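Local coordinates for protein 6-aminohexanoate-dimer hydrolase (Bacillus anthracis, PDB 4GB7) that probably hydrolyses amide bonds of small substrates such as the 6-aminohexanoate dimer, as a putative serine hydrolase of the beta-lactamase family, at residues M186-S191 with G252-L257; K338-G343 with W359-N364; P383-V388 with H416-P421. One frame throughout, in Å; residues are numbered along the deposited sequence. Where two conformers were deposited one is given.

Contact 1. Residues M186-S191 with G252-L257; sequences MDMQVS and GSTETL
Met188 and Ser253 bring the two backbones to a CA-CA distance of 6.6 Å, where the turn 186-191 passes the helical segment 252-257. Helix 182-186 ends here in a Schellman motif with Met188, at positive phi, as its C-prime residue, and the chain then runs on toward strand 191-193. Both methionines are selenomethionines. Bent at chi2 (-61°), the Met188 chain lays its SE against Ser253 CB at 3.7 Å and carries CE to within 3.6 Å of Thr254 OG1, a hydroxyl that is hydrogen-bonded to Gln358. Met186 crosses Leu257 at about a right angle, its SE 3.7 Å from Leu257 CD1. Val190 places CB 3.8 Å from Ser253 OG, while one water links the same two residues: it accepts from Val190 N at 3.2 Å and lies 2.7 Å from Ser253 OG. Lys143 touches both Met188 and Thr254. No direct hydrogen bond joins the segments, so this buried contact rests on selenium and methyl packing, with the Ser253 hydroxyl satisfied through water and the Thr254 hydroxyl by Gln358, beside Lys143, which fits the SxxK pattern seen in serine beta-lactamase relatives.

Contact 2. Residues K338-G343 with W359-N364; sequences KNVQEG and WWIPHN
His363 meets the 338-343 loop because its ring carbon CG lies anti to its own carbonyl carbon (chi1 -63°), on a residue of positive phi, which swings the imidazole across to the backbone of Val340 and Glu342. In Ile361, CG1 has the same relation to its carbonyl carbon and chi2 is extended, carrying CD1 out to the side chain of Val340.

The imidazole is held at two nitrogens. NE2 donates to Val340 O at 2.8 Å with an N-H...O angle of 161°; the acceptor lies almost in the ring plane, whereas seen from the carbonyl the nitrogen stands 43° out of its plane. ND1 is hydrogen-bonded to Ser352 O. Two carbonyl acceptors on one imidazole would be consistent with a protonated ring, and Glu342 OE2, 5.0 Å from His363 ND1, could add to that tendency. The two bonds also fix the rotation of the ring.

Its faces are occupied as well. Glu342 CB sits over one of them in a CH-pi contact, 4.2 Å from the His363 ring centroid, and Glu342 N lies above the rim of that face without bonding to NE2. Against the opposite face rests the CG2 methyl of Ile361, the next residue but one before the histidine.

Deeper in, Ile361 CD1 packs snugly on Val340, reaching CB at 3.5 Å and touching both methyl branches, with Ile337 of helix 332-338 also against Ile361. The contact joins a loop to a hairpin by apolar packing and one side-chain-to-backbone hydrogen bond: strands 354-356 and 359-361 form a two-stranded antiparallel ladder within the beta-lactamase-like fold, and the segment following helix 332-338 is tied to the hairpin by a histidine just beyond its second strand.

Contact 3. Residues P383-V388 with H416-P421; sequences PKAKMV and HLEKLP
Ala385 and Glu418 mark where the tight turn between strands 377-382 and 387-393 meets the end of the C-terminal helix 402-417, their CA atoms 6.6 Å apart. The turn closes as a G1 beta bulge, with Lys386 and Met387 both facing Asp382, and the helix ends in a Schellman motif at Lys419. In the beta-lactamase fold a terminal helix of this kind packs on the central antiparallel sheet.

Apolar contacts lie on the inner side. Met387, a selenomethionine, crosses Leu417 at about a right angle, with SE 4.1 Å from Leu417 CD1. Met387 also rests on Ile413 and Ala414 of the same helix, and Leu417 on Val115 of the neighbouring strand. Nearer the surface, the methyl of Ala385 meets the aliphatic part of Glu418, CB to CG at 3.7 Å.

The ionic part centres on the Glu418 carboxylate. A bend at chi2 (-74°) turns this group back over Ala385, where Lys386 comes across it at about a right angle. The salt bridge from Lys386 NZ to Glu418 OE2 is long, 3.4 Å, and counts as a weak hydrogen bond; because the lysine has two conformers, this bridge is doubtful. Each partner has another polar tie: Lys386 NZ bonds to Asn118 OD1, and Glu418 OE2 accepts from His117 NE2. The hold on the carboxylate thus rests mainly on His117 of strand 110-117, and the neighbouring polar groups would tend to keep it ionised.

Solvent completes the contact on the other oxygen. A water donates to Glu418 OE1 at 2.7 Å and, more weakly, to Lys384 O at 3.4 Å.

Overall arrangement
The contacts follow one another in series along the chain, each closing before the next opens. Contact 1 lies among the helices, joining the end of helix 182-186 to helix 251-265 near the likely SxxK residues. Contact 2 is centred 19 Å away, with nearest atoms about 6 Å apart, and fastens the loop after helix 332-338 to the hairpin of strands 354-356 and 359-361. The centre of contact 3 lies 19 Å from that of contact 2 and 33 Å from that of contact 1; this contact joins the five-stranded sheet to helix 402-417. Lys338 packs on Pro383, linking contacts 2 and 3 directly. The series thus runs from the probable active-site region to the turn at one end of that sheet.

Contact 1. Residues M186-S191 with G252-L257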
loop_
_atom_site.group_PDB
_atom_site.type_symbol
_atom_site.label_atom_id
_atom_site.label_comp_id
_atom_site.label_asym_id
_atom_site.label_seq_id
_atom_site.Cartn_x
_atom_site.Cartn_y
_atom_site.Cartn_z
HETATM N N MSE A 186 2.345 9.759 10.480
HETATM C CA MSE A 186 2.571 9.877 9.017
HETATM C C MSE A 186 3.977 9.423 8.583
HETATM O O MSE A 186 4.151 8.774 7.521
HETATM C CB MSE A 186 2.321 11.318 8.553
HETATM C CG MSE A 186 0.867 11.759 8.530
HETATM SE SE MSE A 186 -0.033 10.942 7.028
HETATM C CE MSE A 186 0.325 12.364 5.804
ATOM N N ASP A 187 4.978 9.727 9.415
ATOM C CA ASP A 187 6.366 9.397 9.104
ATOM C C ASP A 187 6.860 8.075 9.705
ATOM O O ASP A 187 8.072 7.790 9.640
ATOM C CB ASP A 187 7.292 10.560 9.525
ATOM C CG ASP A 187 7.118 11.799 8.639
ATOM O OD1 ASP A 187 6.724 11.624 7.473
ATOM O OD2 ASP A 187 7.310 12.926 9.135
HETATM N N MSE A 188 5.966 7.299 10.318
HETATM C CA MSE A 188 6.335 6.015 10.880
HETATM C C MSE A 188 7.466 6.184 11.928
HETATM O O MSE A 188 8.431 5.485 11.942
HETATM C CB MSE A 188 6.715 5.030 9.768
HETATM C CG MSE A 188 5.512 4.533 9.052
HETATM SE SE MSE A 188 4.210 3.598 10.010
HETATM C CE MSE A 188 3.351 2.756 8.500
ATOM N N GLN A 189 7.302 7.151 12.812
ATOM C CA GLN A 189 8.261 7.386 13.859
ATOM C C GLN A 189 7.707 7.060 15.278
ATOM O O GLN A 189 8.172 7.603 16.304
ATOM C CB GLN A 189 8.776 8.801 13.774
ATOM C CG GLN A 189 9.647 9.081 12.563
ATOM C CD GLN A 189 9.937 10.538 12.392
ATOM O OE1 GLN A 189 9.332 11.386 13.049
ATOM N NE2 GLN A 189 10.889 10.850 11.535
ATOM N N VAL A 190 6.752 6.143 15.324
ATOM C CA VAL A 190 6.144 5.666 16.558
ATOM C C VAL A 190 6.565 4.220 16.788
ATOM O O VAL A 190 6.270 3.305 15.963
ATOM C CB VAL A 190 4.605 5.811 16.492
ATOM C CG1 VAL A 190 4.001 5.451 17.822
ATOM C CG2 VAL A 190 4.205 7.251 16.037
ATOM N N SER A 191 7.282 4.023 17.897
ATOM C CA SER A 191 7.950 2.739 18.181
ATOM C C SER A 191 7.097 1.981 19.187
ATOM O O SER A 191 6.988 2.376 20.377
ATOM C CB SER A 191 9.360 2.981 18.711
ATOM O OG SER A 191 10.249 3.494 17.729
ATOM N N GLY A 252 -0.072 -0.058 12.921
ATOM C CA GLY A 252 -0.833 0.672 13.909
ATOM C C GLY A 252 -0.833 2.153 13.722
ATOM O O GLY A 252 -1.836 2.831 14.095
ATOM N N SER A 253 0.264 2.702 13.201
ATOM C CA SER A 253 0.319 4.141 12.972
ATOM C C SER A 253 -0.721 4.568 11.932
ATOM O O SER A 253 -1.483 5.509 12.128
ATOM C CB SER A 253 1.725 4.598 12.545
ATOM O OG SER A 253 2.678 4.371 13.590
ATOM N N THR A 254 -0.786 3.837 10.817
ATOM C CA THR A 254 -1.799 4.109 9.802
ATOM C C THR A 254 -3.217 3.876 10.341
ATOM O O THR A 254 -4.142 4.643 10.041
ATOM C CB THR A 254 -1.560 3.208 8.589
ATOM O OG1 THR A 254 -0.167 3.196 8.303
ATOM C CG2 THR A 254 -2.349 3.720 7.349
ATOM N N GLU A 255 -3.395 2.833 11.157
ATOM C CA GLU A 255 -4.720 2.523 11.721
ATOM C C GLU A 255 -5.169 3.658 12.616
ATOM O O GLU A 255 -6.367 4.001 12.624
ATOM C CB GLU A 255 -4.745 1.210 12.470
ATOM C CG GLU A 255 -4.447 -0.034 11.626
ATOM C CD GLU A 255 -5.406 -0.309 10.482
ATOM O OE1 GLU A 255 -6.503 0.306 10.398
ATOM O OE2 GLU A 255 -5.020 -1.154 9.625
ATOM N N THR A 256 -4.228 4.260 13.341
ATOM C CA THR A 256 -4.569 5.412 14.201
ATOM C C THR A 256 -5.035 6.609 13.354
ATOM O O THR A 256 -6.047 7.276 13.635
ATOM C CB THR A 256 -3.406 5.780 15.114
ATOM O OG1 THR A 256 -3.067 4.653 15.964
ATOM C CG2 THR A 256 -3.759 6.995 16.024
ATOM N N LEU A 257 -4.252 6.931 12.359
ATOM C CA LEU A 257 -4.603 7.973 11.396
ATOM C C LEU A 257 -5.990 7.745 10.786
ATOM O O LEU A 257 -6.766 8.651 10.654
ATOM C CB LEU A 257 -3.512 8.083 10.304
ATOM C CG LEU A 257 -2.142 8.610 10.726
ATOM C CD1 LEU A 257 -1.120 8.493 9.608
ATOM C CD2 LEU A 257 -2.254 10.065 11.214
HETATM O O HOH W 1 5.345 4.089 13.389
#

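Contact 2. Residues K338-G343 with W359-N364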
loop_
_atom_site.group_PDB
_atom_site.type_symbol
_atom_site.label_atom_id
_atom_site.label_comp_id
_atom_site.label_asym_id
_atom_site.label_seq_id
_atom_site.Cartn_x
_atom_site.Cartn_y
_atom_site.Cartn_z
ATOM N N LYS A 338 9.247 14.780 -2.920
ATOM C CA LYS A 338 10.361 15.039 -3.839
ATOM C C LYS A 338 11.439 15.924 -3.236
ATOM O O LYS A 338 12.569 15.853 -3.634
ATOM C CB LYS A 338 9.831 15.543 -5.181
ATOM C CG LYS A 338 9.026 14.428 -5.891
ATOM C CD LYS A 338 8.565 14.800 -7.296
ATOM C CE LYS A 338 7.532 15.909 -7.277
ATOM N NZ LYS A 338 6.896 16.113 -8.615
ATOM N N ASN A 339 11.100 16.696 -2.222
ATOM C CA ASN A 339 12.086 17.511 -1.489
ATOM C C ASN A 339 12.800 16.809 -0.319
ATOM O O ASN A 339 13.639 17.429 0.351
ATOM C CB ASN A 339 11.378 18.788 -0.977
ATOM C CG ASN A 339 11.086 19.772 -2.080
ATOM O OD1 ASN A 339 11.762 19.807 -3.117
ATOM N ND2 ASN A 339 10.079 20.583 -1.867
ATOM N N VAL A 340 12.488 15.530 -0.065
ATOM C CA VAL A 340 13.175 14.771 0.992
ATOM C C VAL A 340 14.584 14.400 0.509
ATOM O O VAL A 340 14.732 13.576 -0.402
ATOM C CB VAL A 340 12.378 13.526 1.509
ATOM C CG1 VAL A 340 13.152 12.733 2.567
ATOM C CG2 VAL A 340 11.053 13.938 2.116
ATOM N N GLN A 341 15.612 14.983 1.133
ATOM C CA GLN A 341 17.002 14.691 0.741
ATOM C C GLN A 341 17.568 13.464 1.446
ATOM O O GLN A 341 17.037 13.048 2.469
ATOM C CB GLN A 341 17.895 15.895 1.018
ATOM C CG GLN A 341 17.416 17.117 0.260
ATOM C CD GLN A 341 18.527 18.073 -0.041
ATOM O OE1 GLN A 341 18.869 18.909 0.783
ATOM N NE2 GLN A 341 19.098 17.958 -1.235
ATOM N N GLU A 342 18.619 12.869 0.865
ATOM C CA GLU A 342 19.288 11.761 1.480
ATOM C C GLU A 342 19.757 12.240 2.853
ATOM O O GLU A 342 20.302 13.331 2.977
ATOM C CB GLU A 342 20.428 11.217 0.597
ATOM C CG GLU A 342 21.176 10.052 1.237
ATOM C CD GLU A 342 21.976 9.181 0.273
ATOM O OE1 GLU A 342 22.771 8.350 0.773
ATOM O OE2 GLU A 342 21.821 9.300 -0.965
ATOM N N GLY A 343 19.444 11.448 3.877
ATOM C CA GLY A 343 19.766 11.766 5.273
ATOM C C GLY A 343 18.639 12.408 6.072
ATOM O O GLY A 343 18.729 12.566 7.329
ATOM N N TRP A 359 4.980 7.176 2.280
ATOM C CA TRP A 359 5.752 6.811 1.056
ATOM C C TRP A 359 7.250 6.553 1.322
ATOM O O TRP A 359 7.905 7.238 2.123
ATOM C CB TRP A 359 5.669 7.930 0.018
ATOM C CG TRP A 359 4.306 8.107 -0.551
ATOM C CD1 TRP A 359 3.286 8.935 -0.080
ATOM C CD2 TRP A 359 3.805 7.528 -1.766
ATOM N NE1 TRP A 359 2.207 8.856 -0.877
ATOM C CE2 TRP A 359 2.461 8.015 -1.919
ATOM C CE3 TRP A 359 4.310 6.615 -2.707
ATOM C CZ2 TRP A 359 1.643 7.620 -2.958
ATOM C CZ3 TRP A 359 3.488 6.245 -3.755
ATOM C CH2 TRP A 359 2.171 6.742 -3.882
ATOM N N TRP A 360 7.795 5.549 0.643
ATOM C CA TRP A 360 9.231 5.270 0.616
ATOM C C TRP A 360 9.896 6.109 -0.455
ATOM O O TRP A 360 9.345 6.309 -1.563
ATOM C CB TRP A 360 9.533 3.804 0.306
ATOM C CG TRP A 360 8.886 2.816 1.260
ATOM C CD1 TRP A 360 7.604 2.324 1.215
ATOM C CD2 TRP A 360 9.491 2.206 2.463
ATOM N NE1 TRP A 360 7.371 1.464 2.252
ATOM C CE2 TRP A 360 8.477 1.349 3.039
ATOM C CE3 TRP A 360 10.741 2.300 3.086
ATOM C CZ2 TRP A 360 8.703 0.622 4.183
ATOM C CZ3 TRP A 360 10.977 1.515 4.210
ATOM C CH2 TRP A 360 9.985 0.710 4.760
ATOM N N ILE A 361 11.093 6.586 -0.129
ATOM C CA ILE A 361 11.886 7.423 -1.022
ATOM C C ILE A 361 13.255 6.803 -1.116
ATOM O O ILE A 361 14.097 7.003 -0.214
ATOM C CB ILE A 361 11.988 8.870 -0.480
ATOM C CG1 ILE A 361 10.609 9.447 -0.258
ATOM C CG2 ILE A 361 12.815 9.728 -1.416
ATOM C CD1 ILE A 361 10.576 10.611 0.692
ATOM N N PRO A 362 13.482 5.983 -2.168
ATOM C CA PRO A 362 14.735 5.241 -2.255
ATOM C C PRO A 362 15.978 6.074 -2.556
ATOM O O PRO A 362 17.079 5.556 -2.474
ATOM C CB PRO A 362 14.479 4.288 -3.456
ATOM C CG PRO A 362 13.437 4.968 -4.293
ATOM C CD PRO A 362 12.548 5.598 -3.235
ATOM N N HIS A 363 15.791 7.304 -3.015
ATOM C CA HIS A 363 16.878 8.146 -3.580
ATOM C C HIS A 363 17.625 7.448 -4.683
ATOM O O HIS A 363 18.857 7.350 -4.666
ATOM C CB HIS A 363 17.817 8.613 -2.464
ATOM C CG HIS A 363 17.125 9.479 -1.452
ATOM N ND1 HIS A 363 16.856 9.071 -0.178
ATOM C CD2 HIS A 363 16.558 10.734 -1.584
ATOM C CE1 HIS A 363 16.193 10.055 0.458
ATOM N NE2 HIS A 363 16.012 11.060 -0.394
ATOM N N ASN A 364 16.874 6.993 -5.666
ATOM C CA ASN A 364 17.440 6.398 -6.835
ATOM C C ASN A 364 17.721 7.481 -7.878
ATOM O O ASN A 364 17.418 8.677 -7.675
ATOM C CB ASN A 364 16.624 5.193 -7.344
ATOM C CG ASN A 364 15.358 5.568 -8.120
ATOM O OD1 ASN A 364 15.047 6.744 -8.338
ATOM N ND2 ASN A 364 14.589 4.534 -8.529
#

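Contact 3. Residues P383-V388 with H416-P421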
loop_
_atom_site.group_PDB
_atom_site.type_symbol
_atom_site.label_atom_id
_atom_site.label_comp_id
_atom_site.label_asym_id
_atom_site.label_seq_id
_atom_site.Cartn_x
_atom_site.Cartn_y
_atom_site.Cartn_z
ATOM N N PRO A 383 9.090 10.362 -11.429
ATOM C CA PRO A 383 8.808 11.667 -11.991
ATOM C C PRO A 383 9.813 12.129 -13.062
ATOM O O PRO A 383 9.492 13.045 -13.827
ATOM C CB PRO A 383 8.839 12.571 -10.787
ATOM C CG PRO A 383 9.484 11.832 -9.717
ATOM C CD PRO A 383 9.699 10.418 -10.109
ATOM N N LYS A 384 10.994 11.492 -13.153
ATOM C CA LYS A 384 11.971 11.897 -14.158
ATOM C C LYS A 384 11.510 11.384 -15.539
ATOM O O LYS A 384 11.552 12.136 -16.525
ATOM C CB LYS A 384 13.374 11.365 -13.844
ATOM C CG LYS A 384 14.466 11.884 -14.767
ATOM C CD LYS A 384 15.851 11.449 -14.329
ATOM C CE LYS A 384 16.945 12.146 -15.110
ATOM N NZ LYS A 384 17.287 11.287 -16.269
ATOM N N ALA A 385 11.148 10.101 -15.592
ATOM C CA ALA A 385 10.674 9.469 -16.819
ATOM C C ALA A 385 9.179 9.549 -17.024
ATOM O O ALA A 385 8.659 9.052 -18.038
ATOM C CB ALA A 385 11.152 8.037 -16.926
ATOM N N LYS A 386 8.478 10.172 -16.083
ATOM C CA LYS A 386 7.034 10.294 -16.153
ATOM C C LYS A 386 6.387 8.904 -16.313
ATOM O O LYS A 386 5.620 8.677 -17.231
ATOM C CB LYS A 386 6.677 11.274 -17.290
ATOM C CG LYS A 386 7.205 12.687 -17.033
ATOM C CD LYS A 386 7.707 13.378 -18.301
ATOM C CE LYS A 386 9.030 12.810 -18.843
ATOM N NZ LYS A 386 8.914 12.271 -20.242
HETATM N N MSE A 387 6.761 7.969 -15.433
HETATM C CA MSE A 387 6.334 6.588 -15.508
HETATM C C MSE A 387 5.712 6.143 -14.204
HETATM O O MSE A 387 6.138 6.550 -13.109
HETATM C CB MSE A 387 7.522 5.692 -15.866
HETATM C CG MSE A 387 7.157 4.286 -16.067
HETATM SE SE MSE A 387 8.705 3.105 -16.305
HETATM C CE MSE A 387 9.287 3.401 -14.439
ATOM N N VAL A 388 4.628 5.395 -14.333
ATOM C CA VAL A 388 3.976 4.709 -13.207
ATOM C C VAL A 388 4.068 3.202 -13.460
ATOM O O VAL A 388 3.733 2.728 -14.558
ATOM C CB VAL A 388 2.510 5.111 -13.086
ATOM C CG1 VAL A 388 1.773 4.324 -11.982
ATOM C CG2 VAL A 388 2.389 6.610 -12.876
ATOM N N HIS A 416 14.639 2.653 -21.131
ATOM C CA HIS A 416 14.206 2.105 -22.419
ATOM C C HIS A 416 13.077 2.895 -23.054
ATOM O O HIS A 416 13.147 3.243 -24.239
ATOM C CB HIS A 416 13.838 0.653 -22.255
ATOM C CG HIS A 416 13.261 0.032 -23.488
ATOM N ND1 HIS A 416 14.025 -0.394 -24.511
ATOM C CD2 HIS A 416 11.962 -0.241 -23.824
ATOM C CE1 HIS A 416 13.241 -0.923 -25.462
ATOM N NE2 HIS A 416 11.971 -0.828 -25.041
ATOM N N LEU A 417 12.053 3.220 -22.270
ATOM C CA LEU A 417 10.902 3.973 -22.747
ATOM C C LEU A 417 11.289 5.410 -23.103
ATOM O O LEU A 417 10.678 6.028 -23.982
ATOM C CB LEU A 417 9.795 3.947 -21.679
ATOM C CG LEU A 417 9.140 2.588 -21.399
ATOM C CD1 LEU A 417 8.105 2.755 -20.320
ATOM C CD2 LEU A 417 8.532 1.934 -22.640
ATOM N N GLU A 418 12.303 5.948 -22.428
ATOM C CA GLU A 418 12.800 7.267 -22.709
ATOM C C GLU A 418 13.762 7.285 -23.899
ATOM O O GLU A 418 14.219 8.328 -24.274
ATOM C CB GLU A 418 13.457 7.881 -21.446
ATOM C CG GLU A 418 12.513 8.260 -20.315
ATOM C CD GLU A 418 11.701 9.513 -20.623
ATOM O OE1 GLU A 418 12.261 10.605 -20.468
ATOM O OE2 GLU A 418 10.518 9.402 -21.020
ATOM N N LYS A 419 14.050 6.116 -24.472
ATOM C CA LYS A 419 14.949 5.918 -25.604
ATOM C C LYS A 419 16.369 6.363 -25.313
ATOM O O LYS A 419 17.034 6.954 -26.174
ATOM C CB LYS A 419 14.355 6.534 -26.891
ATOM C CG LYS A 419 12.973 5.943 -27.200
ATOM C CD LYS A 419 12.473 6.265 -28.601
ATOM C CE LYS A 419 10.989 6.001 -28.761
ATOM N NZ LYS A 419 10.571 4.671 -28.235
ATOM N N LEU A 420 16.820 6.089 -24.084
ATOM C CA LEU A 420 18.175 6.412 -23.622
ATOM C C LEU A 420 19.104 5.248 -23.868
ATOM O O LEU A 420 18.654 4.078 -23.934
ATOM C CB LEU A 420 18.163 6.805 -22.146
ATOM C CG LEU A 420 17.229 7.972 -21.840
ATOM C CD1 LEU A 420 17.172 8.243 -20.331
ATOM C CD2 LEU A 420 17.705 9.222 -22.602
ATOM N N PRO A 421 20.406 5.549 -24.035
ATOM C CA PRO A 421 21.373 4.447 -24.303
ATOM C C PRO A 421 21.531 3.460 -23.132
ATOM O O PRO A 421 21.931 2.310 -23.343
ATOM C CB PRO A 421 22.707 5.167 -24.550
ATOM C CG PRO A 421 22.394 6.599 -24.679
ATOM C CD PRO A 421 20.998 6.886 -24.233
HETATM O O HOH W 2 14.075 10.973 -18.565
#